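PDB 2OOL: sensor protein from Rhodopseudomonas palustris, which senses light through a biliverdin held in this chromophore-binding domain and probably relays the signal by histidine-kinase phosphorylation. Local coordinates for residues Y44-S49 with L53-V58; S72-P77 with L243-N248; S202-L207 with M276-A281. All blocks are in the same frame, centred on the assembly; numbering follows the deposited sequence.

Interaction 1. Residues Y44-S49 with L53-V58; sequences YLFVVS and LRIASV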
# COMPACT_ATOMS: atom_id res chain seq x y z
N TYR A 44 7.41 -2.23 -25.16
CA TYR A 44 7.71 -1.44 -26.36
C TYR A 44 8.15 -0.02 -25.98
O TYR A 44 7.65 0.55 -25.02
CB TYR A 44 6.47 -1.37 -27.28
CG TYR A 44 5.88 -2.72 -27.66
CD1 TYR A 44 6.32 -3.40 -28.79
CD2 TYR A 44 4.87 -3.31 -26.89
CE1 TYR A 44 5.79 -4.67 -29.12
CE2 TYR A 44 4.35 -4.57 -27.22
CZ TYR A 44 4.82 -5.23 -28.33
OH TYR A 44 4.27 -6.46 -28.68
N LEU A 45 9.04 0.58 -26.77
CA LEU A 45 9.55 1.92 -26.45
C LEU A 45 9.38 2.91 -27.60
O LEU A 45 9.65 2.56 -28.75
CB LEU A 45 11.04 1.84 -26.06
CG LEU A 45 11.80 3.07 -25.61
CD1 LEU A 45 12.95 2.64 -24.70
CD2 LEU A 45 12.34 3.95 -26.81
N PHE A 46 8.96 4.13 -27.27
CA PHE A 46 8.86 5.23 -28.22
C PHE A 46 9.58 6.42 -27.64
O PHE A 46 9.46 6.70 -26.45
CB PHE A 46 7.41 5.62 -28.39
CG PHE A 46 6.54 4.51 -28.90
CD1 PHE A 46 6.20 4.46 -30.24
CD2 PHE A 46 6.07 3.52 -28.04
CE1 PHE A 46 5.37 3.47 -30.73
CE2 PHE A 46 5.27 2.48 -28.53
CZ PHE A 46 4.91 2.45 -29.84
N VAL A 47 10.36 7.09 -28.44
CA VAL A 47 10.75 8.45 -28.16
C VAL A 47 9.78 9.32 -28.88
O VAL A 47 9.56 9.11 -30.05
CB VAL A 47 12.19 8.76 -28.63
CG1 VAL A 47 12.52 10.18 -28.29
CG2 VAL A 47 13.19 7.70 -27.97
N VAL A 48 9.18 10.28 -28.18
CA VAL A 48 8.25 11.20 -28.81
C VAL A 48 8.59 12.66 -28.47
O VAL A 48 9.10 12.97 -27.39
CB VAL A 48 6.79 10.93 -28.38
CG1 VAL A 48 6.36 9.50 -28.75
CG2 VAL A 48 6.65 11.14 -26.90
N SER A 49 8.28 13.56 -29.38
CA SER A 49 8.54 14.97 -29.16
C SER A 49 7.47 15.56 -28.24
O SER A 49 6.34 15.10 -28.22
CB SER A 49 8.54 15.71 -30.48
OG SER A 49 7.23 15.75 -30.97
N LEU A 53 4.00 15.37 -30.16
CA LEU A 53 4.14 13.98 -29.81
C LEU A 53 4.42 13.06 -31.01
O LEU A 53 3.91 11.94 -31.09
CB LEU A 53 2.89 13.57 -29.00
CG LEU A 53 3.03 13.94 -27.53
CD1 LEU A 53 1.83 13.51 -26.72
CD2 LEU A 53 4.27 13.25 -26.96
N ARG A 54 5.25 13.52 -31.92
CA ARG A 54 5.59 12.76 -33.12
C ARG A 54 6.66 11.77 -32.78
O ARG A 54 7.51 12.07 -32.01
CB ARG A 54 6.10 13.68 -34.22
CG ARG A 54 5.01 14.55 -34.80
CD ARG A 54 5.46 15.50 -35.91
NE ARG A 54 4.24 16.14 -36.39
CZ ARG A 54 3.47 15.69 -37.38
NH1 ARG A 54 3.83 14.64 -38.12
NH2 ARG A 54 2.35 16.33 -37.67
N ILE A 55 6.67 10.62 -33.42
CA ILE A 55 7.59 9.54 -33.01
C ILE A 55 9.00 9.82 -33.55
O ILE A 55 9.17 10.05 -34.73
CB ILE A 55 7.07 8.17 -33.49
CG1 ILE A 55 5.80 7.78 -32.73
CG2 ILE A 55 8.11 7.14 -33.42
CD1 ILE A 55 4.98 6.73 -33.46
N ALA A 56 10.02 9.73 -32.70
CA ALA A 56 11.39 9.98 -33.20
C ALA A 56 12.24 8.72 -33.21
O ALA A 56 13.19 8.61 -33.96
CB ALA A 56 12.06 11.16 -32.44
N SER A 57 11.82 7.71 -32.46
CA SER A 57 12.46 6.41 -32.51
C SER A 57 11.51 5.37 -31.91
O SER A 57 10.68 5.73 -31.07
CB SER A 57 13.75 6.42 -31.68
OG SER A 57 14.26 5.12 -31.48
N VAL A 58 11.66 4.10 -32.34
CA VAL A 58 10.88 2.99 -31.79
C VAL A 58 11.73 1.77 -31.73
O VAL A 58 12.66 1.62 -32.54
CB VAL A 58 9.61 2.57 -32.66
CG1 VAL A 58 8.32 3.20 -32.10
CG2 VAL A 58 9.81 2.86 -34.11
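The phenyl ring of F46 meets I55 and V58 of the neighbouring strand obliquely. I55 reaches it with its terminal methyl, CD1 lying 4.1 Å from F46 CD1, while V58 brings up CG1; the modelled closeness of that methyl is doubtful. The peptide planes are the other flat groups. A56 N points to V47 O at 2.8 Å with an almost straight N-H...O angle of 179°. V47 N in turn donates to S57 O at 3.0 Å. Because A56 and S57 both oppose V47, this antiparallel hairpin contains a classic beta bulge, and the register slips by one residue before V48 pairs with I55. V47 and S57 share the sheet face opposite F46, V48, I55 and V58, with V47 CG2 packed 4.0 Å from S57 CB; S57 OG itself bonds to P245 O. At the turn, S49 grips R54 twice: S49 N gives to R54 O at 3.1 Å, and R54 N returns a bond to S49 OG, also 3.1 Å. A chi1 of 70° sets that hydroxyl between the backbone N and carbonyl carbon, within reach of R54. R54 NH1 donates to N75 O, beyond the hairpin. The hairpin lies inside the PAS-domain sheet, strand 44-48 pairing on its other edge with strand 128-134 and strand 55-59 with strand 241-244, while F46 packs on V62 of helix 62-66 and L53 on L90, T91 and L94 of helix 84-94.

Interaction 2. Residues S72-P77 with L243-N248; sequences SLLNVP and LVPDIN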
# COMPACT_ATOMS: atom_id res chain seq x y z
N SER A 72 8.95 3.29 -40.82
CA SER A 72 7.87 4.04 -41.44
C SER A 72 7.08 4.87 -40.43
O SER A 72 6.25 5.70 -40.84
CB SER A 72 6.93 3.11 -42.19
OG SER A 72 6.37 2.16 -41.31
N LEU A 73 7.30 4.62 -39.13
CA LEU A 73 6.60 5.36 -38.06
C LEU A 73 7.30 6.68 -37.74
O LEU A 73 6.83 7.49 -36.92
CB LEU A 73 6.49 4.52 -36.78
CG LEU A 73 5.64 3.23 -36.94
CD1 LEU A 73 5.78 2.24 -35.82
CD2 LEU A 73 4.17 3.56 -37.18
N LEU A 74 8.44 6.91 -38.37
CA LEU A 74 9.24 8.05 -37.95
C LEU A 74 8.54 9.37 -38.39
O LEU A 74 8.10 9.57 -39.54
CB LEU A 74 10.71 7.91 -38.38
CG LEU A 74 11.44 6.64 -37.85
CD1 LEU A 74 12.89 6.48 -38.40
CD2 LEU A 74 11.47 6.50 -36.31
N ASN A 75 8.36 10.21 -37.39
CA ASN A 75 7.67 11.47 -37.44
C ASN A 75 6.14 11.42 -37.49
O ASN A 75 5.50 12.44 -37.73
CB ASN A 75 8.22 12.36 -38.58
CG ASN A 75 8.24 13.79 -38.18
OD1 ASN A 75 8.09 14.70 -39.02
ND2 ASN A 75 8.42 14.02 -36.90
N VAL A 76 5.57 10.24 -37.24
CA VAL A 76 4.13 10.09 -37.20
C VAL A 76 3.59 10.45 -35.81
O VAL A 76 4.19 10.11 -34.81
CB VAL A 76 3.72 8.66 -37.60
CG1 VAL A 76 2.23 8.50 -37.48
CG2 VAL A 76 4.17 8.38 -39.04
N PRO A 77 2.48 11.18 -35.74
CA PRO A 77 1.94 11.41 -34.43
C PRO A 77 1.56 10.09 -33.68
O PRO A 77 0.92 9.18 -34.24
CB PRO A 77 0.72 12.28 -34.68
CG PRO A 77 0.91 12.85 -36.00
CD PRO A 77 1.72 11.87 -36.79
N LEU A 243 16.66 -0.20 -31.13
CA LEU A 243 15.96 1.04 -31.35
C LEU A 243 16.18 1.45 -32.78
O LEU A 243 17.27 1.30 -33.31
CB LEU A 243 16.48 2.15 -30.44
CG LEU A 243 16.28 1.88 -28.95
CD1 LEU A 243 16.69 3.08 -28.11
CD2 LEU A 243 14.90 1.38 -28.59
N VAL A 244 15.14 2.00 -33.39
CA VAL A 244 15.19 2.41 -34.80
C VAL A 244 14.69 3.83 -34.89
O VAL A 244 13.51 4.05 -34.73
CB VAL A 244 14.27 1.55 -35.65
CG1 VAL A 244 14.41 1.93 -37.16
CG2 VAL A 244 14.61 0.13 -35.45
N PRO A 245 15.59 4.81 -35.09
CA PRO A 245 17.04 4.72 -35.00
C PRO A 245 17.49 4.95 -33.56
O PRO A 245 16.71 5.43 -32.71
CB PRO A 245 17.51 5.86 -35.89
CG PRO A 245 16.46 6.91 -35.74
CD PRO A 245 15.15 6.18 -35.42
N ASP A 246 18.75 4.62 -33.28
CA ASP A 246 19.34 4.79 -31.96
C ASP A 246 20.00 6.16 -31.97
O ASP A 246 21.24 6.26 -31.96
CB ASP A 246 20.34 3.64 -31.70
CG ASP A 246 21.06 3.76 -30.36
OD1 ASP A 246 20.54 4.46 -29.44
OD2 ASP A 246 22.17 3.12 -30.24
N ILE A 247 19.18 7.21 -32.03
CA ILE A 247 19.65 8.59 -32.13
C ILE A 247 18.73 9.52 -31.36
O ILE A 247 17.51 9.47 -31.54
CB ILE A 247 19.59 9.15 -33.60
CG1 ILE A 247 20.44 8.31 -34.55
CG2 ILE A 247 20.08 10.60 -33.63
CD1 ILE A 247 20.17 8.62 -36.05
N ASN A 248 19.30 10.37 -30.50
CA ASN A 248 18.53 11.35 -29.78
C ASN A 248 18.24 12.49 -30.76
O ASN A 248 19.17 13.04 -31.35
CB ASN A 248 19.31 11.78 -28.54
CG ASN A 248 18.66 12.91 -27.80
OD1 ASN A 248 18.15 13.85 -28.40
ND2 ASN A 248 18.68 12.84 -26.46
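L74 and P245 carry the apolar part of this surface contact, which brings a loop of the PAS domain against the end of a strand that the GAF part of the chain lends to the PAS sheet. Both methyls of L74 converge on one ring carbon: CD1 and CD2 each lie 3.8 Å from P245 CD. With CG anti to the carbonyl carbon (chi1 -59°) and an extended chi2, the leucine holds its fork out toward the proline. The peptide bond before P245 is cis.

One polar atom also meets this fork: L74 CD2 rests 3.6 Å from V244 O, a carbonyl that receives a weak hydrogen bond from S57 OG.

Backbone hydrogen bonds give each segment its form. A type II turn runs from L73 to V76, closed by V76 N to L73 O at 3.0 Å, and it places L74 at the second position, where its side chain projects toward the strand. In the other segment D246 is the centre of an inverse gamma turn, with a weak bond from I247 N to P245 O at 3.1 Å.

Further backbone bonds, of N75 and V76 with I55 and of V244 with V58, tie both segments to strand 55-59. The chemistry therefore divides the work: directional bonds shape each segment and fix both to that strand, while the direct contact between them is a small apolar one with little directional constraint.

Interaction 3. Residues S202-L207 with M276-A281; sequences SGIPSL and MGMHAA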
# COMPACT_ATOMS: atom_id res chain seq x y z
N SER A 202 10.33 -23.21 -0.58
CA SER A 202 10.86 -24.56 -0.41
C SER A 202 11.55 -25.06 -1.68
O SER A 202 11.08 -24.80 -2.80
CB SER A 202 9.71 -25.52 -0.08
OG SER A 202 8.65 -25.25 -1.01
N GLY A 203 12.64 -25.80 -1.51
CA GLY A 203 13.37 -26.40 -2.63
C GLY A 203 14.57 -25.58 -3.04
O GLY A 203 15.67 -26.11 -3.23
N ILE A 204 14.35 -24.27 -3.07
CA ILE A 204 15.31 -23.28 -3.52
C ILE A 204 16.58 -23.26 -2.67
O ILE A 204 16.51 -23.16 -1.47
CB ILE A 204 14.66 -21.85 -3.50
CG1 ILE A 204 13.31 -21.87 -4.23
CG2 ILE A 204 15.57 -20.80 -4.13
CD1 ILE A 204 13.36 -22.58 -5.57
N PRO A 205 17.76 -23.30 -3.32
CA PRO A 205 19.00 -23.17 -2.57
C PRO A 205 19.22 -21.77 -1.97
O PRO A 205 18.83 -20.75 -2.57
CB PRO A 205 20.09 -23.45 -3.63
CG PRO A 205 19.41 -23.70 -4.91
CD PRO A 205 17.98 -23.40 -4.77
N SER A 206 19.91 -21.76 -0.83
CA SER A 206 20.23 -20.58 -0.03
C SER A 206 21.61 -20.03 -0.37
O SER A 206 22.56 -20.80 -0.59
CB SER A 206 20.25 -20.98 1.45
OG SER A 206 20.55 -19.87 2.27
N LEU A 207 21.71 -18.69 -0.44
CA LEU A 207 23.00 -17.99 -0.51
C LEU A 207 23.26 -17.14 0.75
O LEU A 207 24.09 -16.24 0.74
CB LEU A 207 23.03 -17.09 -1.74
CG LEU A 207 22.83 -17.78 -3.09
CD1 LEU A 207 22.65 -16.78 -4.19
CD2 LEU A 207 24.00 -18.71 -3.38
N MET A 276 24.15 -18.87 -12.62
CA MET A 276 23.42 -18.90 -11.34
C MET A 276 22.27 -19.93 -11.38
O MET A 276 21.84 -20.41 -10.36
CB MET A 276 22.83 -17.51 -11.07
CG MET A 276 22.47 -17.22 -9.61
SD MET A 276 23.42 -15.78 -8.99
CE MET A 276 23.89 -16.36 -7.37
N GLY A 277 21.71 -20.17 -12.58
CA GLY A 277 20.50 -20.98 -12.73
C GLY A 277 19.20 -20.26 -12.36
O GLY A 277 18.22 -20.91 -12.01
N MET A 278 19.17 -18.94 -12.45
CA MET A 278 17.95 -18.22 -12.18
C MET A 278 17.64 -17.37 -13.38
O MET A 278 18.47 -16.53 -13.73
CB MET A 278 18.10 -17.35 -10.93
CG MET A 278 18.21 -18.13 -9.66
SD MET A 278 16.68 -18.94 -9.10
CE MET A 278 17.14 -19.56 -7.53
N HIS A 279 16.47 -17.57 -14.00
CA HIS A 279 16.14 -16.90 -15.28
C HIS A 279 15.26 -15.64 -15.26
O HIS A 279 14.94 -15.09 -16.31
CB HIS A 279 15.56 -17.92 -16.27
CG HIS A 279 16.57 -18.87 -16.80
ND1 HIS A 279 17.34 -19.67 -15.97
CD2 HIS A 279 16.99 -19.13 -18.06
CE1 HIS A 279 18.15 -20.40 -16.70
NE2 HIS A 279 17.95 -20.11 -17.97
N ALA A 280 14.87 -15.19 -14.08
CA ALA A 280 14.26 -13.86 -13.86
C ALA A 280 15.04 -13.26 -12.71
O ALA A 280 15.40 -13.98 -11.79
CB ALA A 280 12.75 -13.97 -13.46
N ALA A 281 15.28 -11.96 -12.77
CA ALA A 281 15.98 -11.18 -11.75
C ALA A 281 15.31 -9.81 -11.60
O ALA A 281 14.91 -9.19 -12.59
CB ALA A 281 17.40 -10.96 -12.16
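Bends in two methionine side chains bring M276 to L207 and M278 to I204, joining a loop of the GAF domain to the end of a helix and the residues leading into strand 280-288. M276 sends CG anti to its backbone N and then turns away from the ordinary staggered values at chi2 (119°) and chi3 (-137°), which swings its methyl toward the loop. M278 folds at chi2 (-72°) before running out to CE. The two contacts differ in approach. L207 and M276 reach for each other tip to tip, and L207 CD1 to M276 CE is a tight 3.4 Å. I204 and M278 instead run askew to one another, the branch methyl of the isoleucine taking the contact.

Helix 267-276 gives way at G277, whose positive phi belongs to a Schellman motif. At this helix end the chain turns, and M276 and M278 flank the glycine, both reaching the loop. Beyond them H279 and A280 both face N300 in a classic beta bulge as strand 280-288 begins.

E198 holds the loop, accepting bonds from S206 OG and L207 N, while R181 of strand 181-187 touches I204, L207 and M278. L207 belongs to the biliverdin pocket, its side chain lying about 4 Å from the chromophore, and A281 touches the chromophore too, so this apolar packing adjoins the pocket wall. The second methyl meeting is looser: I204 CG2 stands 3.9 Å from M278 CE.

Overall arrangement
Followed from the N terminus, interaction 1 closes first, a local hairpin with three residues between its segments. Interaction 2 then opens in the PAS loop and closes only after 165 intervening residues; interaction 3 opens within that span and closes beyond it, so the two cross. Interactions 1 and 2 touch, with A56 O 3.4 Å from P245 CD, and strands 55-59 and 241-244 lie side by side in one sheet. A GAF-range segment is thus inserted in the PAS sheet, between strands 55-59 and 38-39, consistent with the intertwined PAS-GAF arrangement of bacteriophytochromes. Interaction 3 stays within the GAF domain, beside the chromophore, its centre about 37 Å from that of interaction 1.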